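Local coordinates for protein ATP-dependent DNA helicase uvsW (Enterobacteria phage T4, PDB 2OCA) that couples ATP hydrolysis to 3'-5' unwinding of duplex DNA and drives branch migration of Holliday junctions in recombination-dependent repair, at residues Leu304-Glu309 with Leu454-Gly459; Phe310-Lys315 with Ala458-Lys463; Gln320-Ile325 with His473-Leu478. The protein carries 1 engineered substitution. All blocks are in the same frame, centred on the assembly; numbering follows the deposited sequence.

Interaction 1: residues Leu304-Glu309 with Leu454-Gly459; sequences LRYPDE and LIDDAG. Unlike the reference sequence in segment 454-459: Asp457 (reference Ser).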
loop_
_atom_site.group_PDB
_atom_site.type_symbol
_atom_site.label_atom_id
_atom_site.label_comp_id
_atom_site.label_asym_id
_atom_site.label_seq_id
_atom_site.Cartn_x
_atom_site.Cartn_y
_atom_site.Cartn_z
ATOM N N LEU A 304 1.439 -2.801 22.477
ATOM C CA LEU A 304 0.588 -2.247 23.510
ATOM C C LEU A 304 1.491 -1.717 24.623
ATOM O O LEU A 304 2.056 -2.505 25.385
ATOM C CB LEU A 304 -0.313 -3.358 24.030
ATOM C CG LEU A 304 -1.647 -2.991 24.663
ATOM C CD1 LEU A 304 -2.475 -2.134 23.707
ATOM C CD2 LEU A 304 -2.386 -4.292 24.998
ATOM N N ARG A 305 1.633 -0.392 24.712
ATOM C CA ARG A 305 2.497 0.211 25.726
ATOM C C ARG A 305 1.803 0.423 27.069
ATOM O O ARG A 305 0.654 0.851 27.120
ATOM C CB ARG A 305 3.053 1.559 25.242
ATOM C CG ARG A 305 4.168 2.107 26.140
ATOM C CD ARG A 305 5.362 1.198 26.043
ATOM N NE ARG A 305 6.131 1.069 27.277
ATOM C CZ ARG A 305 6.760 2.074 27.860
ATOM N NH1 ARG A 305 6.699 3.277 27.320
ATOM N NH2 ARG A 305 7.462 1.876 28.961
ATOM N N TYR A 306 2.524 0.146 28.151
ATOM C CA TYR A 306 1.988 0.301 29.496
ATOM C C TYR A 306 2.493 1.560 30.204
ATOM O O TYR A 306 3.448 2.190 29.770
ATOM C CB TYR A 306 2.336 -0.933 30.339
ATOM C CG TYR A 306 1.569 -2.164 29.939
ATOM C CD1 TYR A 306 1.696 -2.696 28.658
ATOM C CD2 TYR A 306 0.685 -2.773 30.824
ATOM C CE1 TYR A 306 0.957 -3.803 28.261
ATOM C CE2 TYR A 306 -0.060 -3.877 30.445
ATOM C CZ TYR A 306 0.076 -4.390 29.156
ATOM O OH TYR A 306 -0.686 -5.470 28.755
ATOM N N PRO A 307 1.828 1.954 31.299
ATOM C CA PRO A 307 2.260 3.142 32.031
ATOM C C PRO A 307 3.671 2.928 32.542
ATOM O O PRO A 307 3.987 1.860 33.050
ATOM C CB PRO A 307 1.253 3.225 33.168
ATOM C CG PRO A 307 0.009 2.680 32.541
ATOM C CD PRO A 307 0.524 1.477 31.798
ATOM N N ASP A 308 4.520 3.941 32.423
ATOM C CA ASP A 308 5.892 3.813 32.889
ATOM C C ASP A 308 5.980 3.290 34.321
ATOM O O ASP A 308 6.910 2.570 34.662
ATOM C CB ASP A 308 6.619 5.151 32.776
ATOM C CG ASP A 308 6.660 5.673 31.344
ATOM O OD1 ASP A 308 6.252 4.929 30.416
ATOM O OD2 ASP A 308 7.105 6.825 31.137
ATOM N N GLU A 309 5.010 3.626 35.160
ATOM C CA GLU A 309 5.062 3.165 36.542
ATOM C C GLU A 309 4.822 1.660 36.655
ATOM O O GLU A 309 5.417 0.989 37.504
ATOM C CB GLU A 309 4.048 3.920 37.398
ATOM C CG GLU A 309 4.281 3.727 38.889
ATOM C CD GLU A 309 3.187 4.354 39.738
ATOM O OE1 GLU A 309 3.012 5.594 39.657
ATOM O OE2 GLU A 309 2.506 3.602 40.482
ATOM N N LEU A 454 -0.533 -9.394 19.409
ATOM C CA LEU A 454 -0.378 -8.408 20.468
ATOM C C LEU A 454 0.913 -8.594 21.260
ATOM O O LEU A 454 1.200 -9.664 21.798
ATOM C CB LEU A 454 -1.585 -8.451 21.407
ATOM C CG LEU A 454 -2.967 -8.455 20.730
ATOM C CD1 LEU A 454 -4.050 -8.483 21.800
ATOM C CD2 LEU A 454 -3.150 -7.226 19.832
ATOM N N ILE A 455 1.705 -7.534 21.302
ATOM C CA ILE A 455 2.955 -7.543 22.025
ATOM C C ILE A 455 2.744 -6.609 23.192
ATOM O O ILE A 455 2.383 -5.452 23.009
ATOM C CB ILE A 455 4.097 -7.010 21.166
ATOM C CG1 ILE A 455 4.226 -7.855 19.900
ATOM C CG2 ILE A 455 5.394 -7.028 21.958
ATOM C CD1 ILE A 455 5.328 -7.388 18.964
ATOM N N ASP A 456 2.948 -7.115 24.398
ATOM C CA ASP A 456 2.773 -6.297 25.588
ATOM C C ASP A 456 4.087 -5.607 25.890
ATOM O O ASP A 456 5.019 -6.227 26.398
ATOM C CB ASP A 456 2.325 -7.177 26.756
ATOM C CG ASP A 456 0.932 -7.755 26.537
ATOM O OD1 ASP A 456 -0.049 -6.990 26.629
ATOM O OD2 ASP A 456 0.812 -8.965 26.254
ATOM N N ASP A 457 4.153 -4.319 25.554
ATOM C CA ASP A 457 5.356 -3.516 25.756
ATOM C C ASP A 457 5.388 -2.848 27.118
ATOM O O ASP A 457 4.799 -1.784 27.308
ATOM C CB ASP A 457 5.460 -2.435 24.677
ATOM C CG ASP A 457 6.716 -1.588 24.812
ATOM O OD1 ASP A 457 7.391 -1.676 25.864
ATOM O OD2 ASP A 457 7.023 -0.825 23.865
ATOM N N ALA A 458 6.078 -3.479 28.060
ATOM C CA ALA A 458 6.213 -2.942 29.400
ATOM C C ALA A 458 7.702 -2.741 29.660
ATOM O O ALA A 458 8.191 -2.961 30.771
ATOM C CB ALA A 458 5.617 -3.905 30.417
ATOM N N GLY A 459 8.420 -2.326 28.618
ATOM C CA GLY A 459 9.850 -2.107 28.742
ATOM C C GLY A 459 10.153 -0.882 29.582
ATOM O O GLY A 459 9.352 0.044 29.622
#

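Interaction 2: residues Phe310-Lys315 with Ala458-Lys463; sequences FTTKLK and AGVKPK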
loop_
_atom_site.group_PDB
_atom_site.type_symbol
_atom_site.label_atom_id
_atom_site.label_comp_id
_atom_site.label_asym_id
_atom_site.label_seq_id
_atom_site.Cartn_x
_atom_site.Cartn_y
_atom_site.Cartn_z
ATOM N N PHE A 310 3.941 1.141 35.802
ATOM C CA PHE A 310 3.633 -0.285 35.772
ATOM C C PHE A 310 4.920 -0.999 35.364
ATOM O O PHE A 310 5.280 -2.056 35.885
ATOM C CB PHE A 310 2.549 -0.558 34.728
ATOM C CG PHE A 310 2.309 -2.017 34.472
ATOM C CD1 PHE A 310 1.489 -2.759 35.313
ATOM C CD2 PHE A 310 2.948 -2.662 33.414
ATOM C CE1 PHE A 310 1.312 -4.119 35.104
ATOM C CE2 PHE A 310 2.777 -4.021 33.198
ATOM C CZ PHE A 310 1.960 -4.750 34.043
ATOM N N THR A 311 5.594 -0.382 34.408
ATOM C CA THR A 311 6.854 -0.840 33.862
ATOM C C THR A 311 7.920 -1.078 34.928
ATOM O O THR A 311 8.613 -2.091 34.920
ATOM C CB THR A 311 7.346 0.212 32.874
ATOM O OG1 THR A 311 6.760 -0.045 31.593
ATOM C CG2 THR A 311 8.839 0.230 32.788
ATOM N N THR A 312 8.040 -0.132 35.849
ATOM C CA THR A 312 9.031 -0.200 36.909
ATOM C C THR A 312 8.716 -1.221 37.986
ATOM O O THR A 312 9.630 -1.772 38.610
ATOM C CB THR A 312 9.224 1.194 37.528
ATOM O OG1 THR A 312 9.931 2.016 36.594
ATOM C CG2 THR A 312 10.028 1.124 38.804
ATOM N N LYS A 313 7.432 -1.486 38.203
ATOM C CA LYS A 313 7.033 -2.457 39.216
ATOM C C LYS A 313 7.155 -3.895 38.703
ATOM O O LYS A 313 7.430 -4.822 39.470
ATOM C CB LYS A 313 5.598 -2.177 39.675
ATOM C CG LYS A 313 5.430 -0.799 40.306
ATOM C CD LYS A 313 4.549 -0.826 41.555
ATOM C CE LYS A 313 3.057 -0.920 41.221
ATOM N NZ LYS A 313 2.549 0.294 40.509
ATOM N N LEU A 314 6.972 -4.067 37.398
ATOM C CA LEU A 314 7.049 -5.379 36.779
ATOM C C LEU A 314 8.479 -5.925 36.702
ATOM O O LEU A 314 8.702 -7.135 36.819
ATOM C CB LEU A 314 6.451 -5.316 35.376
ATOM C CG LEU A 314 6.260 -6.686 34.727
ATOM C CD1 LEU A 314 5.244 -7.474 35.521
ATOM C CD2 LEU A 314 5.806 -6.528 33.293
ATOM N N LYS A 315 9.441 -5.029 36.507
ATOM C CA LYS A 315 10.840 -5.416 36.402
ATOM C C LYS A 315 11.284 -6.385 37.492
ATOM O O LYS A 315 11.091 -6.135 38.681
ATOM C CB LYS A 315 11.715 -4.174 36.427
ATOM C CG LYS A 315 13.190 -4.447 36.356
ATOM C CD LYS A 315 13.959 -3.144 36.333
ATOM C CE LYS A 315 15.446 -3.385 36.246
ATOM N NZ LYS A 315 16.199 -2.141 36.549
ATOM N N ALA A 458 6.078 -3.479 28.060
ATOM C CA ALA A 458 6.213 -2.942 29.400
ATOM C C ALA A 458 7.702 -2.741 29.660
ATOM O O ALA A 458 8.191 -2.961 30.771
ATOM C CB ALA A 458 5.617 -3.905 30.417
ATOM N N GLY A 459 8.420 -2.326 28.618
ATOM C CA GLY A 459 9.850 -2.107 28.742
ATOM C C GLY A 459 10.153 -0.882 29.582
ATOM O O GLY A 459 9.352 0.044 29.622
ATOM N N VAL A 460 11.303 -0.867 30.246
ATOM C CA VAL A 460 11.679 0.258 31.097
ATOM C C VAL A 460 12.547 1.283 30.379
ATOM O O VAL A 460 13.630 0.958 29.884
ATOM C CB VAL A 460 12.443 -0.223 32.356
ATOM C CG1 VAL A 460 12.754 0.958 33.260
ATOM C CG2 VAL A 460 11.622 -1.258 33.109
ATOM N N LYS A 461 12.070 2.526 30.334
ATOM C CA LYS A 461 12.813 3.607 29.688
ATOM C C LYS A 461 14.057 3.917 30.495
ATOM O O LYS A 461 14.092 3.735 31.707
ATOM C CB LYS A 461 11.967 4.874 29.592
ATOM C CG LYS A 461 10.808 4.800 28.615
ATOM C CD LYS A 461 9.949 6.045 28.711
ATOM C CE LYS A 461 8.675 5.904 27.897
ATOM N NZ LYS A 461 7.655 6.943 28.238
ATOM N N PRO A 462 15.111 4.381 29.827
ATOM C CA PRO A 462 16.349 4.710 30.539
ATOM C C PRO A 462 16.205 5.995 31.359
ATOM O O PRO A 462 15.415 6.882 31.018
ATOM C CB PRO A 462 17.373 4.838 29.411
ATOM C CG PRO A 462 16.558 5.327 28.268
ATOM C CD PRO A 462 15.273 4.519 28.369
ATOM N N LYS A 463 16.956 6.081 32.452
ATOM C CA LYS A 463 16.913 7.264 33.306
ATOM C C LYS A 463 17.384 8.485 32.506
ATOM O O LYS A 463 16.663 9.474 32.381
ATOM C CB LYS A 463 17.805 7.069 34.544
ATOM C CG LYS A 463 17.305 6.035 35.544
HETATM O O HOH W 1 9.035 -4.049 33.059
#

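Interaction 3: residues Gln320-Ile325 with His473-Leu478; sequences QEEIKI and HLNYLL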
loop_
_atom_site.group_PDB
_atom_site.type_symbol
_atom_site.label_atom_id
_atom_site.label_comp_id
_atom_site.label_asym_id
_atom_site.label_seq_id
_atom_site.Cartn_x
_atom_site.Cartn_y
_atom_site.Cartn_z
ATOM N N GLN A 320 6.742 -16.717 34.061
ATOM C CA GLN A 320 5.506 -17.291 34.577
ATOM C C GLN A 320 4.711 -16.235 35.353
ATOM O O GLN A 320 3.485 -16.154 35.238
ATOM C CB GLN A 320 5.814 -18.492 35.489
ATOM C CG GLN A 320 4.599 -19.033 36.259
ATOM C CD GLN A 320 4.915 -19.425 37.716
ATOM O OE1 GLN A 320 5.647 -20.390 37.968
ATOM N NE2 GLN A 320 4.363 -18.670 38.677
ATOM N N GLU A 321 5.400 -15.422 36.148
ATOM C CA GLU A 321 4.703 -14.401 36.917
ATOM C C GLU A 321 4.136 -13.340 35.985
ATOM O O GLU A 321 2.973 -12.966 36.103
ATOM C CB GLU A 321 5.648 -13.755 37.942
ATOM C CG GLU A 321 6.177 -14.728 38.987
ATOM C CD GLU A 321 7.211 -14.117 39.929
ATOM O OE1 GLU A 321 8.118 -13.389 39.453
ATOM O OE2 GLU A 321 7.126 -14.384 41.148
ATOM N N GLU A 322 4.961 -12.875 35.051
ATOM C CA GLU A 322 4.555 -11.843 34.107
ATOM C C GLU A 322 3.300 -12.225 33.326
ATOM O O GLU A 322 2.413 -11.393 33.135
ATOM C CB GLU A 322 5.704 -11.531 33.138
ATOM C CG GLU A 322 5.479 -10.277 32.303
ATOM C CD GLU A 322 6.574 -10.043 31.275
ATOM O OE1 GLU A 322 7.765 -10.206 31.633
ATOM O OE2 GLU A 322 6.246 -9.680 30.119
ATOM N N ILE A 323 3.225 -13.470 32.860
ATOM C CA ILE A 323 2.043 -13.916 32.120
ATOM C C ILE A 323 0.796 -13.863 33.012
ATOM O O ILE A 323 -0.280 -13.446 32.576
ATOM C CB ILE A 323 2.223 -15.359 31.567
ATOM C CG1 ILE A 323 3.086 -15.333 30.307
ATOM C CG2 ILE A 323 0.883 -15.957 31.198
ATOM C CD1 ILE A 323 3.368 -16.714 29.735
ATOM N N LYS A 324 0.947 -14.294 34.259
ATOM C CA LYS A 324 -0.163 -14.271 35.195
ATOM C C LYS A 324 -0.683 -12.851 35.347
ATOM O O LYS A 324 -1.886 -12.610 35.223
ATOM C CB LYS A 324 0.265 -14.795 36.568
ATOM C CG LYS A 324 0.226 -16.309 36.736
ATOM C CD LYS A 324 0.472 -16.683 38.206
ATOM N N ILE A 325 0.233 -11.923 35.615
ATOM C CA ILE A 325 -0.090 -10.509 35.811
ATOM C C ILE A 325 -0.728 -9.801 34.614
ATOM O O ILE A 325 -1.760 -9.141 34.748
ATOM C CB ILE A 325 1.172 -9.718 36.217
ATOM C CG1 ILE A 325 1.674 -10.204 37.575
ATOM C CG2 ILE A 325 0.864 -8.230 36.275
ATOM C CD1 ILE A 325 3.095 -9.804 37.871
ATOM N N HIS A 473 15.488 -2.112 29.953
ATOM C CA HIS A 473 15.067 -3.424 30.403
ATOM C C HIS A 473 13.840 -3.845 29.615
ATOM O O HIS A 473 12.973 -3.018 29.314
ATOM C CB HIS A 473 14.713 -3.371 31.887
ATOM C CG HIS A 473 14.052 -4.614 32.402
ATOM N ND1 HIS A 473 14.750 -5.757 32.724
ATOM C CD2 HIS A 473 12.749 -4.887 32.657
ATOM C CE1 HIS A 473 13.909 -6.678 33.158
ATOM N NE2 HIS A 473 12.688 -6.176 33.128
ATOM N N LEU A 474 13.765 -5.133 29.289
ATOM C CA LEU A 474 12.632 -5.665 28.545
ATOM C C LEU A 474 11.874 -6.678 29.381
ATOM O O LEU A 474 12.482 -7.505 30.075
ATOM C CB LEU A 474 13.116 -6.357 27.272
ATOM C CG LEU A 474 13.365 -5.563 25.989
ATOM C CD1 LEU A 474 13.974 -4.208 26.303
ATOM C CD2 LEU A 474 14.261 -6.380 25.065
ATOM N N ASN A 475 10.549 -6.599 29.349
ATOM C CA ASN A 475 9.754 -7.584 30.063
ATOM C C ASN A 475 9.775 -8.746 29.073
ATOM O O ASN A 475 10.149 -8.553 27.915
ATOM C CB ASN A 475 8.326 -7.074 30.319
ATOM C CG ASN A 475 7.659 -6.515 29.071
ATOM O OD1 ASN A 475 8.133 -5.548 28.483
ATOM N ND2 ASN A 475 6.553 -7.119 28.671
ATOM N N TYR A 476 9.395 -9.941 29.500
ATOM C CA TYR A 476 9.448 -11.091 28.599
ATOM C C TYR A 476 8.569 -11.033 27.354
ATOM O O TYR A 476 9.020 -11.374 26.255
ATOM C CB TYR A 476 9.151 -12.371 29.378
ATOM C CG TYR A 476 10.277 -12.759 30.290
ATOM C CD1 TYR A 476 11.408 -13.392 29.792
ATOM C CD2 TYR A 476 10.242 -12.442 31.647
ATOM C CE1 TYR A 476 12.479 -13.699 30.612
ATOM C CE2 TYR A 476 11.309 -12.747 32.476
ATOM C CZ TYR A 476 12.427 -13.378 31.947
ATOM O OH TYR A 476 13.487 -13.704 32.760
ATOM N N LEU A 477 7.325 -10.599 27.517
ATOM C CA LEU A 477 6.420 -10.539 26.387
ATOM C C LEU A 477 6.917 -9.604 25.297
ATOM O O LEU A 477 6.551 -9.764 24.129
ATOM C CB LEU A 477 5.016 -10.140 26.851
ATOM C CG LEU A 477 4.409 -11.116 27.874
ATOM C CD1 LEU A 477 2.959 -10.781 28.137
ATOM C CD2 LEU A 477 4.529 -12.523 27.349
ATOM N N LEU A 478 7.759 -8.639 25.661
ATOM C CA LEU A 478 8.289 -7.723 24.664
ATOM C C LEU A 478 9.425 -8.406 23.906
ATOM O O LEU A 478 9.487 -8.316 22.674
ATOM C CB LEU A 478 8.773 -6.425 25.321
ATOM C CG LEU A 478 9.324 -5.307 24.417
ATOM C CD1 LEU A 478 8.285 -4.827 23.414
ATOM C CD2 LEU A 478 9.771 -4.158 25.298
#

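Interaction 1: residues Leu304-Glu309 with Leu454-Gly459
The Tyr306 ring meets the second segment at its edge. Both Asp456 OD1 and the backbone oxygen of Asp457 lie there, near the ring plane, while Ala458 CB approaches obliquely. Phe310, from the following helix, stacks on the ring. The Arg305 guanidinium has Asp457 O at its edge and Gly459 O in an oblique position. These groups sit at the ends of two neighbouring parallel strands, 298-305 and 450-457, in the central parallel sheet of the second RecA-like domain of the helicase. Leu304 N donates to Ile455 O at 2.9 Å. Leu304 O in turn accepts from Asp457 N at 2.8 Å. The ladder closes beyond the strand, where Tyr306 N reaches Asp457 O at 3.1 Å. Tyr306 OH donates to Asp456 OD1 at 2.7 Å, from above the carboxylate plane. The ring and this carboxylate stand 67° apart. Arg332 forms a salt bridge to the same oxygen, so the buried acidic group has both a neutral and a charged partner. Arg305 starts with CG anti to its N (chi1 -169°), then bends at chi2 and chi3, which brings its head alongside Asp457 O and near Gly459 O. Arg305 NE makes a weak bond to Asp457 O at 3.1 Å and a salt bridge to Asp457 OD1. Arg305 NH2 adds a weak bond to Gly459 O at 2.7 Å. Asp308 extends this charge network, and Tyr471 OH bonds OD2 of Asp457, a serine in the reference sequence. Asp457 OD1 also accepts Gly459 N at 3.0 Å, forming an Asx turn.

Interaction 2: residues Phe310-Lys315 with Ala458-Lys463
Ala458 starts the second segment with its methyl group directed at the helix 308-314. Its CB lies 3.9 Å from Leu314 CD2. Ala458 CB is also 4.0 Å from Phe310 CE2, in the plane of the ring and at its edge. The methyl faces the angle between the Leu314 branch and the edge of the Phe310 ring. The backbone oxygen of Ala458 is bridged to the helix by a water. That water donates to Ala458 O at 2.7 Å and to Thr311 O at the same distance, 2.7 Å, so one molecule joins a loop carbonyl to a helix carbonyl. At Gly459 the partner is Thr311, whose OG1 donates to Gly459 O at 3.3 Å. The hydroxyl sits well above the carbonyl plane, 58° out of it. With chi1 at -86°, OG1 lies beside the Thr311 backbone N. Arg305 NH2 makes a weak bond to Thr311 OG1, tying this hydroxyl to the strand before the helix. Val460 comes next and covers Thr311, although the exact contact between their methyl groups is doubtful. It also lies near the exposed Lys315, whose CD is 4.4 Å from Val460 CG2. Val460 is also held by backbone bonds to Val472 and His473. Further along, Lys461 turns to the start of the helix and forms a salt bridge to Asp308. The arrangement belongs to the C-terminal ends of two neighbouring parallel strands of a RecA-like domain: a short helix following one strand packs on the loop leaving the next.

Interaction 3: residues Gln320-Ile325 with His473-Leu478
The contact lies at the N-terminal end of helix 476-490, where a glutamate from helix 319-327 meets the first turn. Asn475 holds the N-cap position, and Glu322 brings its carboxylate to the backbone N-H groups that follow. At a chi1 of -168° the Glu322 chain leaves on the side opposite its own backbone N, and it stays extended as it reaches across. Glu322 OE1 accepts from Tyr476 N at 2.7 Å through its syn lone pair. Glu322 OE2 accepts from Leu477 N at 3.0 Å, on the syn side but tilted out of the carboxylate plane, with a nearly straight N-H...O angle of 175°. Asn475 ND2 gives Glu322 OE2 a second bond, also 3.0 Å long. It comes from above the carboxylate plane, on the face away from Leu477 N, and the oxygen lies close to the amide plane. Glu322 and Asn475 side chains cross at about a right angle. The amide itself is fixed from the end of strand 450-457 and the loop after it: Asn475 OD1 accepts from Ala458 N, and ND2 also donates to Asp456 O. The edge of the Tyr476 ring and Leu477 CG lie next to the carboxylate. Beside this, Ile323 CG1 and Leu477 CD2 touch loosely at 4.3 Å, and Leu314 of the preceding helix packs on Glu322 and Asn475. Three bonds thus grip one buried carboxylate and hold its rotation. The negative group faces the N-terminal end of a helix, where the peptide dipoles are probably favourable. The setting would be expected to favour the ionised form of Glu322 despite its burial.

Interactions 1 and 3 are buried, whereas interaction 2 is only partly so and ends in exposed lysines. All three join the chain around strand 298-305 and its following helices to the stretch from strand 450-457 to helix 476-490. Interaction 1 is strand pairing with charged side chains at the strand ends. Interaction 2 shares Ala458 and Gly459 with it, but relies on a methyl set against larger apolar side chains, a threonine hydroxyl and a water. Interaction 3 is a carboxylate at a helix start, with little apolar packing. Asn475 serves both interactions 1 and 3. Acidic side chains thus do the polar work in the two buried contacts, and backbone carbonyls in the more open one.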